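Local coordinates for protein GTP-sensing transcriptional pleiotropic repressor CodY (Clostridioides difficile, PDB 5N0L) that senses nutrients by binding isoleucine, and probably also GTP, and probably represses transcription of many genes in response, at residues G34-G37 and N43-V46; L58-D63 and S133-S138; S65-E70 and Q74-D79; E93-N96 and E102-P105. All blocks are in the same frame, centred on the assembly; numbering follows the deposited sequence.

Interaction 1. Residues G34-G37 and N43-V46. With ILE (isoleucine), chain G.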
loop_
_atom_site.group_PDB
_atom_site.type_symbol
_atom_site.label_atom_id
_atom_site.label_comp_id
_atom_site.label_asym_id
_atom_site.label_seq_id
_atom_site.Cartn_x
_atom_site.Cartn_y
_atom_site.Cartn_z
ATOM N N GLY A 34 3.100 25.064 -5.633
ATOM C CA GLY A 34 3.793 25.878 -6.637
ATOM C C GLY A 34 2.841 26.118 -7.832
ATOM O O GLY A 34 2.886 27.203 -8.398
ATOM N N ALA A 35 2.206 25.064 -8.257
ATOM C CA ALA A 35 1.266 25.165 -9.472
ATOM C C ALA A 35 0.123 26.165 -9.125
ATOM O O ALA A 35 -0.161 27.113 -9.859
ATOM C CB ALA A 35 0.760 23.867 -9.864
ATOM N N LEU A 36 -0.493 25.983 -8.004
ATOM C CA LEU A 36 -1.538 26.923 -7.485
ATOM C C LEU A 36 -1.025 28.294 -7.288
ATOM O O LEU A 36 -1.714 29.305 -7.587
ATOM C CB LEU A 36 -2.053 26.485 -6.113
ATOM C CG LEU A 36 -2.976 25.403 -6.077
ATOM C CD1 LEU A 36 -3.237 24.729 -4.736
ATOM C CD2 LEU A 36 -4.360 25.866 -6.679
ATOM N N GLY A 37 0.170 28.471 -6.656
ATOM C CA GLY A 37 0.608 29.888 -6.328
ATOM C C GLY A 37 1.016 30.566 -7.709
ATOM O O GLY A 37 0.938 31.794 -7.847
ATOM N N ASN A 43 0.412 33.432 -2.255
ATOM C CA ASN A 43 1.014 32.480 -1.191
ATOM C C ASN A 43 0.037 31.373 -0.993
ATOM O O ASN A 43 -1.128 31.643 -0.796
ATOM C CB ASN A 43 1.188 33.275 0.108
ATOM C CG ASN A 43 2.390 34.223 0.092
ATOM O OD1 ASN A 43 3.153 34.292 -0.903
ATOM N ND2 ASN A 43 2.616 34.939 1.256
ATOM N N VAL A 44 0.503 30.130 -0.989
ATOM C CA VAL A 44 -0.282 28.953 -0.810
ATOM C C VAL A 44 0.348 28.107 0.360
ATOM O O VAL A 44 1.543 27.768 0.269
ATOM C CB VAL A 44 -0.188 28.108 -2.051
ATOM C CG1 VAL A 44 -1.003 26.881 -2.026
ATOM C CG2 VAL A 44 -0.633 29.017 -3.290
ATOM N N TYR A 45 -0.500 27.786 1.265
ATOM C CA TYR A 45 -0.149 26.843 2.368
ATOM C C TYR A 45 -1.053 25.658 2.406
ATOM O O TYR A 45 -2.307 25.814 2.439
ATOM C CB TYR A 45 -0.250 27.599 3.636
ATOM C CG TYR A 45 0.408 28.907 3.765
ATOM C CD1 TYR A 45 -0.233 30.133 3.347
ATOM C CD2 TYR A 45 1.654 29.080 4.350
ATOM C CE1 TYR A 45 0.295 31.326 3.488
ATOM C CE2 TYR A 45 2.223 30.310 4.513
ATOM C CZ TYR A 45 1.587 31.464 4.129
ATOM O OH TYR A 45 2.125 32.719 4.287
ATOM N N VAL A 46 -0.465 24.441 2.345
ATOM C CA VAL A 46 -1.213 23.229 2.541
ATOM C C VAL A 46 -0.867 22.802 3.973
ATOM O O VAL A 46 0.290 22.477 4.170
ATOM C CB VAL A 46 -0.775 22.203 1.562
ATOM C CG1 VAL A 46 -1.460 20.917 1.766
ATOM C CG2 VAL A 46 -1.080 22.676 0.095
HETATM N N ILE G . 0.627 35.671 6.582
HETATM C CA ILE G . -0.087 34.881 5.534
HETATM C C ILE G . 0.243 35.433 4.171
HETATM O O ILE G . 0.113 36.639 3.976
HETATM C CB ILE G . -1.577 34.890 5.799
HETATM C CG1 ILE G . -1.854 34.140 7.111
HETATM C CG2 ILE G . -2.304 34.139 4.735
HETATM C CD1 ILE G . -1.796 32.626 7.018
HETATM O OXT ILE G . 0.713 34.667 3.356
#
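V44 turns its side chain from the strand onto helix 30-40, at L36 and G37, and the apolar part of this contact rests on its two methyls. CG2 stands beside the backbone N (CG1 lies opposite it, chi1 -178°) and comes to 3.4 Å from the bare G37 CA. L36 adds a looser touch, its CB 4.0 Å from V44 CG2, and the two side chains cross at about a right angle. Both also press on L130 of the adjacent strand 125-134, while L36 reaches I146 on helix 141-158 and I15 of a second subunit.

The polar interactions lie on the other side of the strand, where N43 and Y45 grip the bound isoleucine. N43 ND2 donates to ILE OXT over 2.8 Å in an almost straight bond, 176° at the hydrogen. Y45 OH gives its proton to the same oxygen at 2.6 Å, and OXT sits at the edge of the tyrosine ring, in its plane. One carboxylate oxygen is thus held by two donors. N43 OD1 accepts from D60 N, which fixes which way the amide faces, and Y45 packs edge-to-face with F77.

A strand with one face against a helix and the other lining a ligand pocket is the architecture of a GAF domain, here the isoleucine site of CodY.

Interaction 2. Residues L58-D63 and S133-S138. With ILE (isoleucine), chain G.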
loop_
_atom_site.group_PDB
_atom_site.type_symbol
_atom_site.label_atom_id
_atom_site.label_comp_id
_atom_site.label_asym_id
_atom_site.label_seq_id
_atom_site.Cartn_x
_atom_site.Cartn_y
_atom_site.Cartn_z
ATOM N N LEU A 58 5.512 30.623 -1.911
ATOM C CA LEU A 58 5.494 32.066 -1.468
ATOM C C LEU A 58 5.700 33.016 -2.633
ATOM O O LEU A 58 6.791 33.161 -3.143
ATOM C CB LEU A 58 6.576 32.349 -0.356
ATOM C CG LEU A 58 6.328 31.598 0.958
ATOM C CD1 LEU A 58 7.606 31.810 1.845
ATOM C CD2 LEU A 58 5.017 32.012 1.682
ATOM N N ASN A 59 4.604 33.634 -3.076
ATOM C CA ASN A 59 4.681 34.742 -4.011
ATOM C C ASN A 59 5.234 36.013 -3.346
ATOM O O ASN A 59 5.896 36.793 -3.995
ATOM C CB ASN A 59 3.218 34.964 -4.527
ATOM C CG ASN A 59 3.181 35.998 -5.662
ATOM O OD1 ASN A 59 3.493 35.639 -6.784
ATOM N ND2 ASN A 59 2.850 37.287 -5.375
ATOM N N ASP A 60 4.939 36.197 -2.047
ATOM C CA ASP A 60 5.330 37.330 -1.261
ATOM C C ASP A 60 6.074 36.767 0.005
ATOM O O ASP A 60 5.456 36.473 0.987
ATOM C CB ASP A 60 4.164 38.146 -0.854
ATOM C CG ASP A 60 3.385 38.653 -2.141
ATOM O OD1 ASP A 60 3.871 39.655 -2.663
ATOM O OD2 ASP A 60 2.436 37.951 -2.597
ATOM N N VAL A 61 7.370 36.559 -0.147
ATOM C CA VAL A 61 8.179 35.829 0.907
ATOM C C VAL A 61 8.106 36.466 2.304
ATOM O O VAL A 61 8.001 35.737 3.344
ATOM C CB VAL A 61 9.630 35.622 0.417
ATOM C CG1 VAL A 61 10.552 35.052 1.563
ATOM C CG2 VAL A 61 9.742 34.678 -0.785
ATOM N N GLN A 62 8.036 37.790 2.352
ATOM C CA GLN A 62 8.013 38.521 3.608
ATOM C C GLN A 62 6.792 38.290 4.439
ATOM O O GLN A 62 6.791 38.583 5.625
ATOM C CB GLN A 62 8.285 40.027 3.431
ATOM C CG GLN A 62 9.663 40.341 2.823
ATOM C CD GLN A 62 10.806 40.105 3.816
ATOM O OE1 GLN A 62 11.654 39.189 3.655
ATOM N NE2 GLN A 62 10.834 40.932 4.868
ATOM N N ASP A 63 5.668 37.877 3.819
ATOM C CA ASP A 63 4.443 37.629 4.514
ATOM C C ASP A 63 4.198 36.218 4.997
ATOM O O ASP A 63 3.119 35.921 5.501
ATOM C CB ASP A 63 3.233 37.981 3.441
ATOM C CG ASP A 63 3.261 39.410 2.992
ATOM O OD1 ASP A 63 4.026 40.229 3.534
ATOM O OD2 ASP A 63 2.380 39.722 2.095
ATOM N N SER A 133 -3.460 33.335 -0.445
ATOM C CA SER A 133 -3.431 34.745 -0.101
ATOM C C SER A 133 -2.683 35.604 -1.071
ATOM O O SER A 133 -1.672 35.205 -1.575
ATOM C CB SER A 133 -2.891 34.926 1.287
ATOM O OG SER A 133 -2.901 36.260 1.750
ATOM N N ARG A 134 -3.252 36.787 -1.446
ATOM C CA ARG A 134 -2.614 37.636 -2.410
ATOM C C ARG A 134 -3.087 39.092 -2.249
ATOM O O ARG A 134 -4.106 39.396 -1.598
ATOM C CB ARG A 134 -2.831 37.115 -3.848
ATOM C CG ARG A 134 -4.313 37.356 -4.269
ATOM C CD ARG A 134 -4.503 36.677 -5.572
ATOM N NE ARG A 134 -5.874 36.919 -6.168
ATOM C CZ ARG A 134 -6.341 36.217 -7.186
ATOM N NH1 ARG A 134 -5.641 35.282 -7.798
ATOM N NH2 ARG A 134 -7.594 36.570 -7.711
ATOM N N TYR A 135 -2.321 39.978 -2.792
ATOM C CA TYR A 135 -2.602 41.412 -2.769
ATOM C C TYR A 135 -3.513 41.692 -4.023
ATOM O O TYR A 135 -3.566 40.909 -4.945
ATOM C CB TYR A 135 -1.376 42.271 -2.961
ATOM C CG TYR A 135 -0.423 42.231 -1.658
ATOM C CD1 TYR A 135 -0.718 43.036 -0.618
ATOM C CD2 TYR A 135 0.601 41.369 -1.594
ATOM C CE1 TYR A 135 -0.003 43.039 0.570
ATOM C CE2 TYR A 135 1.380 41.362 -0.443
ATOM C CZ TYR A 135 1.054 42.154 0.629
ATOM O OH TYR A 135 1.807 42.132 1.811
ATOM N N SER A 136 -4.171 42.806 -3.871
ATOM C CA SER A 136 -4.751 43.605 -5.069
ATOM C C SER A 136 -6.063 43.011 -5.607
ATOM O O SER A 136 -7.020 43.772 -5.807
ATOM C CB SER A 136 -3.696 43.791 -6.157
ATOM O OG SER A 136 -4.068 44.728 -7.223
ATOM N N ASN A 137 -6.117 41.763 -5.937
ATOM C CA ASN A 137 -7.286 41.068 -6.530
ATOM C C ASN A 137 -8.010 40.128 -5.638
ATOM O O ASN A 137 -7.476 39.068 -5.236
ATOM C CB ASN A 137 -6.874 40.391 -7.852
ATOM C CG ASN A 137 -6.463 41.441 -8.945
ATOM O OD1 ASN A 137 -7.275 42.342 -9.329
ATOM N ND2 ASN A 137 -5.225 41.311 -9.464
ATOM N N SER A 138 -9.313 40.334 -5.461
ATOM C CA SER A 138 -10.126 39.352 -4.860
ATOM C C SER A 138 -10.198 38.071 -5.695
ATOM O O SER A 138 -9.933 38.076 -6.929
ATOM C CB SER A 138 -11.519 39.921 -4.653
ATOM O OG SER A 138 -11.955 40.401 -5.948
HETATM N N ILE G . 0.627 35.671 6.582
HETATM C CA ILE G . -0.087 34.881 5.534
HETATM C C ILE G . 0.243 35.433 4.171
HETATM O O ILE G . 0.113 36.639 3.976
HETATM C CB ILE G . -1.577 34.890 5.799
HETATM C CG1 ILE G . -1.854 34.140 7.111
HETATM C CG2 ILE G . -2.304 34.139 4.735
HETATM C CD1 ILE G . -1.796 32.626 7.018
HETATM O OXT ILE G . 0.713 34.667 3.356
HETATM O O HOH W 1 0.672 36.646 -0.944
HETATM O O HOH W 2 0.108 39.061 -3.964
#
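Y135 swings its ring back across the gap between strand 125-134 and the loop 58-63, so that its hydroxyl meets D63. Its chi1 of -72°, with CG opposite the carbonyl carbon, aims the phenol at the loop, and Y135 OH donates to D63 OD2 at 2.5 Å, a very short bond. Ring and carboxylate arrive from opposite directions, their planes 59° apart. K113 forms a salt bridge with the same OD2, so this oxygen has two partners and is probably held as a carboxylate.

D60 lies at the ring edge, its CG in the ring plane: its OD1 is 3.7 Å from Y135 CE2, and the carboxylate stands nearly upright to the ring at 79°. Its other oxygen, OD2, takes N59 ND2 from above the carboxylate plane and also accepts from two waters. One of these waters donates to S133 O as well, and the other accepts from Y135 N, so the loop is tied to S133 and Y135 through solvent.

The D63 backbone O accepts from ILE N at 2.7 Å, and S133 CB packs against ILE CG2. D63 and S133 together form part of the wall of the isoleucine pocket of this GAF domain.

Interaction 3. Residues S65-E70 and Q74-D79. With ILE (isoleucine), chain G.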
loop_
_atom_site.group_PDB
_atom_site.type_symbol
_atom_site.label_atom_id
_atom_site.label_comp_id
_atom_site.label_asym_id
_atom_site.label_seq_id
_atom_site.Cartn_x
_atom_site.Cartn_y
_atom_site.Cartn_z
ATOM N N SER A 65 3.680 33.049 7.130
ATOM C CA SER A 65 3.297 32.767 8.534
ATOM C C SER A 65 3.910 31.435 9.045
ATOM O O SER A 65 3.474 30.936 10.050
ATOM C CB SER A 65 1.777 32.718 8.716
ATOM O OG SER A 65 1.278 34.031 8.630
ATOM N N VAL A 66 4.761 30.839 8.241
ATOM C CA VAL A 66 5.402 29.554 8.590
ATOM C C VAL A 66 6.380 29.847 9.702
ATOM O O VAL A 66 7.077 30.852 9.740
ATOM C CB VAL A 66 6.151 28.909 7.433
ATOM C CG1 VAL A 66 6.748 27.601 7.857
ATOM C CG2 VAL A 66 5.242 28.498 6.244
ATOM N N ILE A 67 6.331 28.954 10.672
ATOM C CA ILE A 67 7.354 29.007 11.760
ATOM C C ILE A 67 8.002 27.696 11.818
ATOM O O ILE A 67 7.417 26.707 11.485
ATOM C CB ILE A 67 6.768 29.485 13.066
ATOM C CG1 ILE A 67 5.632 28.640 13.506
ATOM C CG2 ILE A 67 6.352 30.955 13.038
ATOM C CD1 ILE A 67 5.188 28.982 14.911
ATOM N N GLU A 68 9.243 27.693 12.352
ATOM C CA GLU A 68 10.042 26.486 12.441
ATOM C C GLU A 68 9.896 26.060 13.864
ATOM O O GLU A 68 10.012 26.888 14.760
ATOM C CB GLU A 68 11.527 26.817 12.262
ATOM C CG GLU A 68 11.879 27.642 11.050
ATOM C CD GLU A 68 12.464 26.785 9.967
ATOM O OE1 GLU A 68 11.695 25.967 9.425
ATOM O OE2 GLU A 68 13.671 26.926 9.667
ATOM N N ASP A 69 9.609 24.806 14.075
ATOM C CA ASP A 69 9.495 24.324 15.464
ATOM C C ASP A 69 10.903 24.517 16.176
ATOM O O ASP A 69 11.962 24.169 15.625
ATOM C CB ASP A 69 8.991 22.895 15.440
ATOM C CG ASP A 69 8.814 22.328 16.836
ATOM O OD1 ASP A 69 7.785 22.669 17.441
ATOM O OD2 ASP A 69 9.702 21.585 17.341
ATOM N N GLU A 70 10.850 25.145 17.359
ATOM C CA GLU A 70 11.997 25.486 18.228
ATOM C C GLU A 70 12.940 24.301 18.352
ATOM O O GLU A 70 14.154 24.487 18.287
ATOM C CB GLU A 70 11.556 25.916 19.656
ATOM C CG GLU A 70 10.253 26.733 19.785
ATOM C CD GLU A 70 8.941 25.902 19.754
ATOM O OE1 GLU A 70 8.227 25.909 18.671
ATOM O OE2 GLU A 70 8.625 25.267 20.827
ATOM N N GLN A 74 10.631 21.763 12.328
ATOM C CA GLN A 74 9.616 21.406 11.371
ATOM C C GLN A 74 8.706 22.637 11.072
ATOM O O GLN A 74 8.404 23.456 11.930
ATOM C CB GLN A 74 8.736 20.249 11.809
ATOM C CG GLN A 74 7.762 19.908 10.681
ATOM C CD GLN A 74 6.885 18.691 10.858
ATOM O OE1 GLN A 74 6.185 18.242 9.904
ATOM N NE2 GLN A 74 6.882 18.157 12.066
ATOM N N LYS A 75 8.272 22.715 9.830
ATOM C CA LYS A 75 7.475 23.848 9.421
ATOM C C LYS A 75 6.004 23.670 9.823
ATOM O O LYS A 75 5.379 22.635 9.598
ATOM C CB LYS A 75 7.604 24.028 7.949
ATOM C CG LYS A 75 8.991 24.374 7.465
ATOM C CD LYS A 75 8.954 24.595 5.930
ATOM C CE LYS A 75 10.298 24.436 5.254
ATOM N NZ LYS A 75 11.399 24.944 6.094
ATOM N N LYS A 76 5.473 24.683 10.466
ATOM C CA LYS A 76 4.106 24.630 11.001
ATOM C C LYS A 76 3.490 26.025 11.049
ATOM O O LYS A 76 4.151 27.049 10.888
ATOM C CB LYS A 76 4.025 24.041 12.418
ATOM C CG LYS A 76 4.896 24.791 13.403
ATOM C CD LYS A 76 5.031 24.007 14.709
ATOM C CE LYS A 76 5.474 25.014 15.736
ATOM N NZ LYS A 76 5.816 24.467 17.114
ATOM N N PHE A 77 2.177 26.027 11.266
ATOM C CA PHE A 77 1.482 27.232 11.780
ATOM C C PHE A 77 1.542 27.257 13.315
ATOM O O PHE A 77 1.626 26.197 13.991
ATOM C CB PHE A 77 0.003 27.338 11.345
ATOM C CG PHE A 77 -0.206 27.933 9.949
ATOM C CD1 PHE A 77 0.795 28.320 9.092
ATOM C CD2 PHE A 77 -1.524 27.968 9.544
ATOM C CE1 PHE A 77 0.509 28.873 7.785
ATOM C CE2 PHE A 77 -1.792 28.521 8.268
ATOM C CZ PHE A 77 -0.810 28.914 7.426
ATOM N N SER A 78 1.420 28.430 13.840
ATOM C CA SER A 78 1.356 28.657 15.306
ATOM C C SER A 78 0.127 27.916 15.800
ATOM O O SER A 78 -0.741 27.537 15.025
ATOM C CB SER A 78 1.212 30.111 15.664
ATOM O OG SER A 78 -0.125 30.617 15.241
ATOM N N ASP A 79 0.084 27.580 17.052
ATOM C CA ASP A 79 -1.060 26.942 17.585
ATOM C C ASP A 79 -2.353 27.772 17.378
ATOM O O ASP A 79 -3.382 27.193 17.125
ATOM C CB ASP A 79 -0.879 26.641 19.092
ATOM C CG ASP A 79 -2.043 25.759 19.627
ATOM O OD1 ASP A 79 -2.285 24.546 19.164
ATOM O OD2 ASP A 79 -2.719 26.270 20.509
HETATM N N ILE G . 0.627 35.671 6.582
HETATM C CA ILE G . -0.087 34.881 5.534
HETATM C C ILE G . 0.243 35.433 4.171
HETATM O O ILE G . 0.113 36.639 3.976
HETATM C CB ILE G . -1.577 34.890 5.799
HETATM C CG1 ILE G . -1.854 34.140 7.111
HETATM C CG2 ILE G . -2.304 34.139 4.735
HETATM C CD1 ILE G . -1.796 32.626 7.018
HETATM O OXT ILE G . 0.713 34.667 3.356
HETATM O O HOH W 3 1.700 30.811 12.177
HETATM O O HOH W 4 12.877 23.825 8.726
#
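I67 and K76 form the close-packed centre of this pairing, exchanging two backbone bonds: I67 N to K76 O at 2.9 Å and K76 N to I67 O at 3.0 Å. D69 N to Q74 O adds a third, and between them E68 and K75 make the non-hydrogen-bonded pair. On the face of I67 and K76, I67 CD1 reaches S78 CA. CG of K76 sits between backbone N and carbonyl carbon (chi1 57°) and meets I67 CG1; the extended chain beyond passes I67 CD1 and carries NZ to the anti lone pair of D69 OD1, a short salt bridge of 2.7 Å. On the E68 and K75 side, V66 CG1 rests on K75 CB at 3.7 Å.

The solvent side is looser. K76 NZ also meets the syn lone pair of E70 OE1 at 3.2 Å, but E70 is poorly ordered. The salt bridge from E68 OE1 to K75 NZ is long and weak, with a water beside it.

Near the body of the domain, a water joins S65 O to S78 N. S65 OG accepts from ILE N at 2.7 Å, and F77 CZ lies 3.9 Å from ILE CD1. The arrangement is a short antiparallel beta hairpin whose base lines the isoleucine pocket.

Interaction 4. Residues E93-N96 and E102-P105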
loop_
_atom_site.group_PDB
_atom_site.type_symbol
_atom_site.label_atom_id
_atom_site.label_comp_id
_atom_site.label_asym_id
_atom_site.label_seq_id
_atom_site.Cartn_x
_atom_site.Cartn_y
_atom_site.Cartn_z
ATOM N N GLU A 93 -14.187 32.799 1.675
ATOM C CA GLU A 93 -13.504 33.508 0.592
ATOM C C GLU A 93 -13.309 34.930 0.853
ATOM O O GLU A 93 -14.176 35.583 1.416
ATOM C CB GLU A 93 -14.119 33.307 -0.780
ATOM C CG GLU A 93 -15.492 33.723 -0.991
ATOM C CD GLU A 93 -15.749 34.200 -2.450
ATOM O OE1 GLU A 93 -14.998 34.071 -3.477
ATOM O OE2 GLU A 93 -16.772 34.799 -2.540
ATOM N N ASN A 94 -12.167 35.439 0.406
ATOM C CA ASN A 94 -11.862 36.859 0.436
ATOM C C ASN A 94 -11.941 37.502 1.767
ATOM O O ASN A 94 -12.493 38.552 1.943
ATOM C CB ASN A 94 -12.761 37.643 -0.621
ATOM C CG ASN A 94 -12.470 37.247 -1.995
ATOM O OD1 ASN A 94 -13.403 37.013 -2.850
ATOM N ND2 ASN A 94 -11.195 37.176 -2.289
ATOM N N LEU A 95 -11.387 36.827 2.787
ATOM C CA LEU A 95 -11.203 37.423 4.013
ATOM C C LEU A 95 -10.206 38.598 3.779
ATOM O O LEU A 95 -9.169 38.445 3.085
ATOM C CB LEU A 95 -10.575 36.294 4.935
ATOM C CG LEU A 95 -10.354 36.624 6.346
ATOM C CD1 LEU A 95 -11.680 36.831 7.044
ATOM C CD2 LEU A 95 -9.635 35.401 6.984
ATOM N N ASN A 96 -10.584 39.782 4.281
ATOM C CA ASN A 96 -9.959 41.108 4.051
ATOM C C ASN A 96 -10.628 42.035 5.170
ATOM O O ASN A 96 -11.604 41.648 5.723
ATOM C CB ASN A 96 -10.414 41.477 2.582
ATOM C CG ASN A 96 -9.913 42.828 2.064
ATOM O OD1 ASN A 96 -10.738 43.721 1.896
ATOM N ND2 ASN A 96 -8.624 42.994 1.744
ATOM N N GLU A 102 -9.661 38.105 13.072
ATOM C CA GLU A 102 -10.476 37.187 13.834
ATOM C C GLU A 102 -9.905 35.749 13.695
ATOM O O GLU A 102 -9.897 34.990 14.670
ATOM C CB GLU A 102 -11.968 37.295 13.413
ATOM C CG GLU A 102 -12.603 38.643 13.780
ATOM C CD GLU A 102 -13.981 38.922 13.103
ATOM O OE1 GLU A 102 -14.669 37.975 12.638
ATOM O OE2 GLU A 102 -14.404 40.103 13.037
ATOM N N ILE A 103 -9.368 35.421 12.514
ATOM C CA ILE A 103 -8.763 34.115 12.229
ATOM C C ILE A 103 -7.227 34.100 12.340
ATOM O O ILE A 103 -6.639 33.094 12.875
ATOM C CB ILE A 103 -9.138 33.672 10.794
ATOM C CG1 ILE A 103 -10.679 33.516 10.730
ATOM C CG2 ILE A 103 -8.469 32.343 10.483
ATOM C CD1 ILE A 103 -11.237 33.894 9.398
ATOM N N PHE A 104 -6.573 35.132 11.867
ATOM C CA PHE A 104 -5.110 35.183 11.770
ATOM C C PHE A 104 -4.686 36.425 12.512
ATOM O O PHE A 104 -4.465 37.506 11.910
ATOM C CB PHE A 104 -4.646 35.199 10.318
ATOM C CG PHE A 104 -5.070 34.044 9.533
ATOM C CD1 PHE A 104 -4.605 32.745 9.773
ATOM C CD2 PHE A 104 -5.945 34.226 8.426
ATOM C CE1 PHE A 104 -4.981 31.693 9.016
ATOM C CE2 PHE A 104 -6.361 33.157 7.660
ATOM C CZ PHE A 104 -5.895 31.868 7.905
ATOM N N PRO A 105 -4.476 36.289 13.866
ATOM C CA PRO A 105 -4.332 37.541 14.614
ATOM C C PRO A 105 -3.068 38.343 14.484
ATOM O O PRO A 105 -3.043 39.466 14.998
ATOM C CB PRO A 105 -4.521 37.105 16.065
ATOM C CG PRO A 105 -5.441 36.019 15.998
ATOM C CD PRO A 105 -5.097 35.271 14.742
#
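L95, at the end of edge strand 92-95 of the GAF domain's antiparallel sheet, points its side chain at I103 and F104 on the segment that brings F104 to the ligand pocket. The strand carries a G1 beta bulge here, with N94 and L95 both facing T115. L95 holds CG opposite its backbone N (chi1 -176°), which sends both methyls out toward the helix 100-103.

I103 reaches back with CD1 and crosses the leucine at a slant. Its terminal methyl fits against the isopropyl fork, 3.8 Å from L95 CD1 and closer still to CD2. F104 slants past the leucine too, and the nearest atom of its ring to L95 CD2 is CE2, at 4.0 Å. One face of the ring is covered by its own neighbour, with I103 CG2 3.5 Å above the plane and over its centre.

Y81 meets F104 edge-to-face and T115 touches it from the sheet. F104 itself belongs to the isoleucine pocket, so the leucine and I103 are second-shell neighbours that back a ligand-lining ring. Packing is tight at one point: L95 CD2 and I103 CD1 are 3.3 Å apart, shorter than usual carbon contact.

How the interactions relate
From the N terminus, interaction 1 comes first: it closes the short connection from helix 30-40 into strand 43-48. Interaction 2 then opens at the loop 58-63 and spans 70 residues to the far end of strand 125-134. Interactions 3 and 4 are both nested in that long loop, one after the other: the hairpin of strands 67-68 and 75-76, then the link from edge strand 92-95 to helix 100-103. None cross. Interactions 1 and 2 meet directly, as N43 N probably bonds S133 O across neighbouring strands, and Y45 OH probably bonds S65 N of interaction 3. Interactions 2 and 4 reach the same antiparallel sheet. Sheet, hairpin and loops thus converge on one isoleucine.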